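Local coordinates for beta-galactosidase (PDB 6Y2K), which probably hydrolyses terminal beta-galactosides such as lactose, as a cold-active, hexameric family 42 glycoside hydrolase built on a TIM barrel, at residues L3-Y8 against F352-A357; M313-G318 against E347-F352. One frame throughout, in Å; residues are numbered along the deposited sequence.

Contact 1: L3-Y8 against F352-A357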
loop_
_atom_site.group_PDB
_atom_site.type_symbol
_atom_site.label_atom_id
_atom_site.label_comp_id
_atom_site.label_asym_id
_atom_site.label_seq_id
_atom_site.Cartn_x
_atom_site.Cartn_y
_atom_site.Cartn_z
ATOM N N LEU A 3 -27.595 36.410 21.469
ATOM C CA LEU A 3 -27.606 36.071 20.049
ATOM C C LEU A 3 -27.842 37.296 19.169
ATOM O O LEU A 3 -28.516 38.253 19.570
ATOM C CB LEU A 3 -28.674 35.023 19.764
ATOM C CG LEU A 3 -28.517 33.675 20.480
ATOM C CD1 LEU A 3 -29.634 32.762 20.028
ATOM C CD2 LEU A 3 -27.162 33.024 20.227
ATOM N N GLY A 4 -27.287 37.239 17.959
ATOM C CA GLY A 4 -27.390 38.315 16.986
ATOM C C GLY A 4 -27.560 37.799 15.570
ATOM O O GLY A 4 -27.466 36.595 15.320
ATOM N N VAL A 5 -27.798 38.712 14.636
ATOM C CA VAL A 5 -27.796 38.361 13.219
ATOM C C VAL A 5 -27.316 39.519 12.344
ATOM O O VAL A 5 -27.530 40.683 12.675
ATOM C CB VAL A 5 -29.186 37.842 12.777
ATOM C CG1 VAL A 5 -30.209 38.966 12.694
ATOM C CG2 VAL A 5 -29.091 37.088 11.457
ATOM N N CYS A 6 -26.649 39.179 11.237
ATOM C CA CYS A 6 -26.268 40.139 10.207
ATOM C C CYS A 6 -27.409 40.216 9.195
ATOM O O CYS A 6 -27.869 39.188 8.698
ATOM C CB CYS A 6 -24.970 39.700 9.524
ATOM S SG CYS A 6 -23.594 39.531 10.674
ATOM N N TYR A 7 -27.852 41.440 8.894
ATOM C CA TYR A 7 -29.105 41.701 8.171
ATOM C C TYR A 7 -28.918 42.763 7.082
ATOM O O TYR A 7 -28.134 43.702 7.251
ATOM C CB TYR A 7 -30.149 42.168 9.191
ATOM C CG TYR A 7 -31.541 42.469 8.670
ATOM C CD1 TYR A 7 -32.195 41.607 7.795
ATOM C CD2 TYR A 7 -32.231 43.603 9.106
ATOM C CE1 TYR A 7 -33.488 41.885 7.349
ATOM C CE2 TYR A 7 -33.517 43.885 8.669
ATOM C CZ TYR A 7 -34.146 43.031 7.796
ATOM O OH TYR A 7 -35.422 43.323 7.370
ATOM N N TYR A 8 -29.634 42.595 5.964
ATOM C CA TYR A 8 -29.559 43.501 4.803
ATOM C C TYR A 8 -30.961 43.960 4.393
ATOM O O TYR A 8 -31.515 43.477 3.414
ATOM C CB TYR A 8 -28.776 42.825 3.666
ATOM C CG TYR A 8 -27.382 42.515 4.173
ATOM C CD1 TYR A 8 -27.121 41.316 4.846
ATOM C CD2 TYR A 8 -26.374 43.463 4.104
ATOM C CE1 TYR A 8 -25.875 41.049 5.378
ATOM C CE2 TYR A 8 -25.117 43.204 4.629
ATOM C CZ TYR A 8 -24.881 41.991 5.265
ATOM O OH TYR A 8 -23.661 41.727 5.797
ATOM N N PHE A 352 -24.810 34.972 10.161
ATOM C CA PHE A 352 -24.753 35.685 8.889
ATOM C C PHE A 352 -24.993 34.739 7.717
ATOM O O PHE A 352 -24.255 33.773 7.525
ATOM C CB PHE A 352 -23.404 36.388 8.730
ATOM C CG PHE A 352 -23.131 36.865 7.332
ATOM C CD1 PHE A 352 -22.819 35.963 6.327
ATOM C CD2 PHE A 352 -23.186 38.214 7.022
ATOM C CE1 PHE A 352 -22.567 36.398 5.041
ATOM C CE2 PHE A 352 -22.935 38.655 5.736
ATOM C CZ PHE A 352 -22.625 37.746 4.744
ATOM N N ARG A 353 -26.029 35.025 6.936
ATOM C CA ARG A 353 -26.884 36.180 7.189
ATOM C C ARG A 353 -28.270 35.748 7.656
ATOM O O ARG A 353 -28.522 34.563 7.874
ATOM C CB ARG A 353 -26.998 37.046 5.934
ATOM C CG ARG A 353 -26.807 36.284 4.633
ATOM C CD ARG A 353 -26.623 37.231 3.459
ATOM N NE ARG A 353 -27.824 38.020 3.199
ATOM C CZ ARG A 353 -27.911 38.961 2.264
ATOM N NH1 ARG A 353 -26.866 39.235 1.496
ATOM N NH2 ARG A 353 -29.044 39.629 2.098
ATOM N N TRP A 354 -29.167 36.717 7.808
ATOM C CA TRP A 354 -30.529 36.440 8.248
ATOM C C TRP A 354 -31.298 35.650 7.195
ATOM O O TRP A 354 -31.983 34.678 7.512
ATOM C CB TRP A 354 -31.263 37.744 8.569
ATOM C CG TRP A 354 -32.753 37.595 8.618
ATOM C CD1 TRP A 354 -33.655 38.077 7.713
ATOM C CD2 TRP A 354 -33.517 36.919 9.623
ATOM N NE1 TRP A 354 -34.931 37.743 8.094
ATOM C CE2 TRP A 354 -34.875 37.031 9.263
ATOM C CE3 TRP A 354 -33.184 36.229 10.793
ATOM C CZ2 TRP A 354 -35.898 36.480 10.030
ATOM C CZ3 TRP A 354 -34.202 35.682 11.553
ATOM C CH2 TRP A 354 -35.543 35.811 11.169
ATOM N N ARG A 355 -31.181 36.074 5.941
ATOM C CA ARG A 355 -31.866 35.406 4.836
ATOM C C ARG A 355 -30.921 35.300 3.645
ATOM O O ARG A 355 -30.341 36.298 3.225
ATOM C CB ARG A 355 -33.110 36.211 4.465
ATOM C CG ARG A 355 -33.982 35.617 3.370
ATOM C CD ARG A 355 -35.204 36.492 3.151
ATOM N NE ARG A 355 -35.942 36.095 1.960
ATOM C CZ ARG A 355 -37.009 36.729 1.476
ATOM N NH1 ARG A 355 -37.506 37.805 2.081
ATOM N NH2 ARG A 355 -37.585 36.276 0.366
ATOM N N GLN A 356 -30.766 34.083 3.117
ATOM C CA GLN A 356 -29.889 33.810 1.972
ATOM C C GLN A 356 -30.317 34.659 0.774
ATOM O O GLN A 356 -31.489 34.645 0.403
ATOM C CB GLN A 356 -29.953 32.320 1.625
ATOM C CG GLN A 356 -29.135 31.883 0.414
ATOM C CD GLN A 356 -29.235 30.392 0.138
ATOM O OE1 GLN A 356 -29.661 29.598 0.994
ATOM N NE2 GLN A 356 -28.828 30.000 -1.064
ATOM N N ALA A 357 -29.380 35.399 0.181
ATOM C CA ALA A 357 -29.714 36.302 -0.929
ATOM C C ALA A 357 -29.823 35.514 -2.234
ATOM O O ALA A 357 -29.041 34.599 -2.450
ATOM C CB ALA A 357 -28.664 37.392 -1.054
#
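Y8 sets CD1 of its ring over the centre of one face of the R353 guanidinium, 3.6 Å from CZ, with the two planes turned 40° apart. This is the seam of a TIM barrel, where the first strand, 2-6, meets the chain leaving the eighth, 348-352. The methyl of A357 covers the opposite guanidinium face, so the flat cation lies between two apolar groups while its NH2 bonds H11. The peptide bond between F352 and R353 is cis, and R353 CB lies over the centre of the F352 ring. The rim of that ring receives C6 through CB and the small, polarisable SG, and also Y8 OH, which is hydrogen-bonded to E36 and weakly to R33. Farther out, Y7 and W354 run alongside each other with planes at 89°, CD1 to CD1 3.8 Å. Y7 has CG anti to the backbone N (chi1 -179°), which carries its ring along W354 and lets its OH share D20 with W354 NE1. Compact V5 meets the edge of the indole, its CG2 3.7 Å from W354 CB. The backbones are joined where W354 N donates to C6 O at 2.9 Å.

Contact 2: M313-G318 against E347-F352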
loop_
_atom_site.group_PDB
_atom_site.type_symbol
_atom_site.label_atom_id
_atom_site.label_comp_id
_atom_site.label_asym_id
_atom_site.label_seq_id
_atom_site.Cartn_x
_atom_site.Cartn_y
_atom_site.Cartn_z
ATOM N N MET A 313 -19.042 38.274 15.342
ATOM C CA MET A 313 -19.901 39.097 14.490
ATOM C C MET A 313 -20.570 38.285 13.388
ATOM O O MET A 313 -21.679 38.612 12.988
ATOM C CB MET A 313 -19.108 40.239 13.857
ATOM C CG MET A 313 -19.955 41.299 13.170
ATOM S SD MET A 313 -20.974 42.204 14.363
ATOM C CE MET A 313 -19.749 43.310 15.032
ATOM N N GLU A 314 -19.885 37.254 12.885
ATOM C CA GLU A 314 -20.411 36.405 11.807
ATOM C C GLU A 314 -20.159 34.928 12.122
ATOM O O GLU A 314 -19.009 34.482 12.154
ATOM C CB GLU A 314 -19.764 36.760 10.457
ATOM C CG GLU A 314 -19.914 38.216 10.011
ATOM C CD GLU A 314 -19.224 38.524 8.694
ATOM O OE1 GLU A 314 -18.810 37.573 8.003
ATOM O OE2 GLU A 314 -19.091 39.724 8.332
ATOM N N GLN A 315 -21.234 34.180 12.368
ATOM C CA GLN A 315 -21.153 32.741 12.635
ATOM C C GLN A 315 -21.782 31.955 11.494
ATOM O O GLN A 315 -22.929 32.236 11.095
ATOM C CB GLN A 315 -21.879 32.396 13.939
ATOM C CG GLN A 315 -21.779 30.932 14.362
ATOM C CD GLN A 315 -20.344 30.503 14.631
ATOM O OE1 GLN A 315 -19.692 31.031 15.535
ATOM N NE2 GLN A 315 -19.850 29.538 13.854
ATOM N N GLN A 316 -21.048 30.963 10.985
ATOM C CA GLN A 316 -21.562 30.082 9.935
ATOM C C GLN A 316 -22.877 29.436 10.379
ATOM O O GLN A 316 -22.913 28.866 11.458
ATOM C CB GLN A 316 -20.555 28.978 9.600
ATOM C CG GLN A 316 -20.983 28.103 8.433
ATOM C CD GLN A 316 -19.874 27.238 7.837
ATOM O OE1 GLN A 316 -18.714 27.262 8.281
ATOM N NE2 GLN A 316 -20.236 26.461 6.818
ATOM N N PRO A 317 -23.946 29.532 9.559
ATOM C CA PRO A 317 -25.250 28.928 9.859
ATOM C C PRO A 317 -25.628 27.731 8.981
ATOM O O PRO A 317 -26.670 27.099 9.208
ATOM C CB PRO A 317 -26.207 30.082 9.551
ATOM C CG PRO A 317 -25.601 30.682 8.319
ATOM C CD PRO A 317 -24.096 30.539 8.483
ATOM N N GLY A 318 -24.804 27.443 7.979
ATOM C CA GLY A 318 -25.132 26.484 6.932
ATOM C C GLY A 318 -23.990 26.501 5.926
ATOM O O GLY A 318 -22.935 27.080 6.210
ATOM N N GLU A 347 -19.552 37.542 24.480
ATOM C CA GLU A 347 -20.761 38.232 24.953
ATOM C C GLU A 347 -21.915 37.980 24.000
ATOM O O GLU A 347 -23.070 37.851 24.423
ATOM C CB GLU A 347 -20.535 39.746 25.021
ATOM C CG GLU A 347 -19.422 40.209 25.952
ATOM C CD GLU A 347 -19.272 41.730 25.990
ATOM O OE1 GLU A 347 -19.904 42.451 25.177
ATOM O OE2 GLU A 347 -18.490 42.218 26.836
ATOM N N LEU A 348 -21.585 37.932 22.710
ATOM C CA LEU A 348 -22.558 37.910 21.631
ATOM C C LEU A 348 -22.080 36.958 20.543
ATOM O O LEU A 348 -20.912 36.991 20.201
ATOM C CB LEU A 348 -22.668 39.318 21.052
ATOM C CG LEU A 348 -23.518 39.527 19.802
ATOM C CD1 LEU A 348 -24.969 39.196 20.116
ATOM C CD2 LEU A 348 -23.360 40.960 19.324
ATOM N N VAL A 349 -22.981 36.127 20.018
ATOM C CA VAL A 349 -22.739 35.350 18.801
ATOM C C VAL A 349 -23.771 35.759 17.756
ATOM O O VAL A 349 -24.973 35.535 17.944
ATOM C CB VAL A 349 -22.826 33.833 19.071
ATOM C CG1 VAL A 349 -22.821 33.026 17.773
ATOM C CG2 VAL A 349 -21.677 33.411 19.976
ATOM N N SER A 350 -23.295 36.354 16.665
ATOM C CA SER A 350 -24.152 36.860 15.601
ATOM C C SER A 350 -23.979 36.014 14.335
ATOM O O SER A 350 -22.852 35.789 13.891
ATOM C CB SER A 350 -23.849 38.353 15.354
ATOM O OG SER A 350 -24.368 38.817 14.122
ATOM N N TYR A 351 -25.090 35.555 13.770
ATOM C CA TYR A 351 -25.055 34.739 12.562
ATOM C C TYR A 351 -25.019 35.607 11.309
ATOM O O TYR A 351 -25.178 36.825 11.381
ATOM C CB TYR A 351 -26.260 33.798 12.516
ATOM C CG TYR A 351 -26.420 32.946 13.754
ATOM C CD1 TYR A 351 -25.645 31.810 13.944
ATOM C CD2 TYR A 351 -27.347 33.277 14.734
ATOM C CE1 TYR A 351 -25.787 31.027 15.074
ATOM C CE2 TYR A 351 -27.497 32.500 15.867
ATOM C CZ TYR A 351 -26.715 31.378 16.032
ATOM O OH TYR A 351 -26.861 30.602 17.160
ATOM N N PHE A 352 -24.810 34.972 10.161
ATOM C CA PHE A 352 -24.753 35.685 8.889
ATOM C C PHE A 352 -24.993 34.739 7.717
ATOM O O PHE A 352 -24.255 33.773 7.525
ATOM C CB PHE A 352 -23.404 36.388 8.730
ATOM C CG PHE A 352 -23.131 36.865 7.332
ATOM C CD1 PHE A 352 -22.819 35.963 6.327
ATOM C CD2 PHE A 352 -23.186 38.214 7.022
ATOM C CE1 PHE A 352 -22.567 36.398 5.041
ATOM C CE2 PHE A 352 -22.935 38.655 5.736
ATOM C CZ PHE A 352 -22.625 37.746 4.744
#
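E314 and F352 run side by side in the same direction from adjacent parallel strands, CB to CB 4.0 Å. The carboxylate is nearly parallel to the phenyl ring, 16° between planes, and OE1 lies over a ring face. E314 is extended beyond CG, which takes OE1 to Y267 and OE2 to R33; the flat, apolar F352 can flank it without competing for those bonds. Q315 and Y351 slant across one another instead: Q315 CB sits 3.8 Å from Y351 CD1, and a bend at chi2 turns the amide away, leaving its aliphatic part against the ring and V349 CG1. S350 carries OG anti to the backbone N (chi1 164°), from where it donates to M313 O at 2.9 Å, approaching 38° above the carbonyl plane. An alanine here is likely to leave M313 O without this donor, in a strand pair whose backbone bonds, Q315 N to S350 O and F352 N to Q315 O, are both weak. Past Q315, P317 CD packs 3.4 Å from F352 O, a buried oxygen with no polar partner in the model. Within this beta-alpha-beta unit, Q315, V349 and Y351 face the connecting helix 333-343, touching W337, A341 and V334 among others, whereas E314 and S350 meet C6 of strand 2-6.

In the fold
The chain starts with strand 2-6, the first of the eight barrel strands, and goes round the whole barrel before contact 1 brings the chain after strand 348-352 back against it, closing a loop of more than 340 residues. Contact 2 closes a far shorter loop, from strand 310-315 through helix 333-343 to strand 348-352, and lies within the larger one, sharing F352 at its end. Strand 348-352 is therefore flanked by strands 310-315 and 2-6, and the centres of the two contacts lie about 8 Å apart. Probable backbone hydrogen bonds, G4 N to V349 O (2.9 Å) and C6 N to Y351 O (2.8 Å), complete the seam.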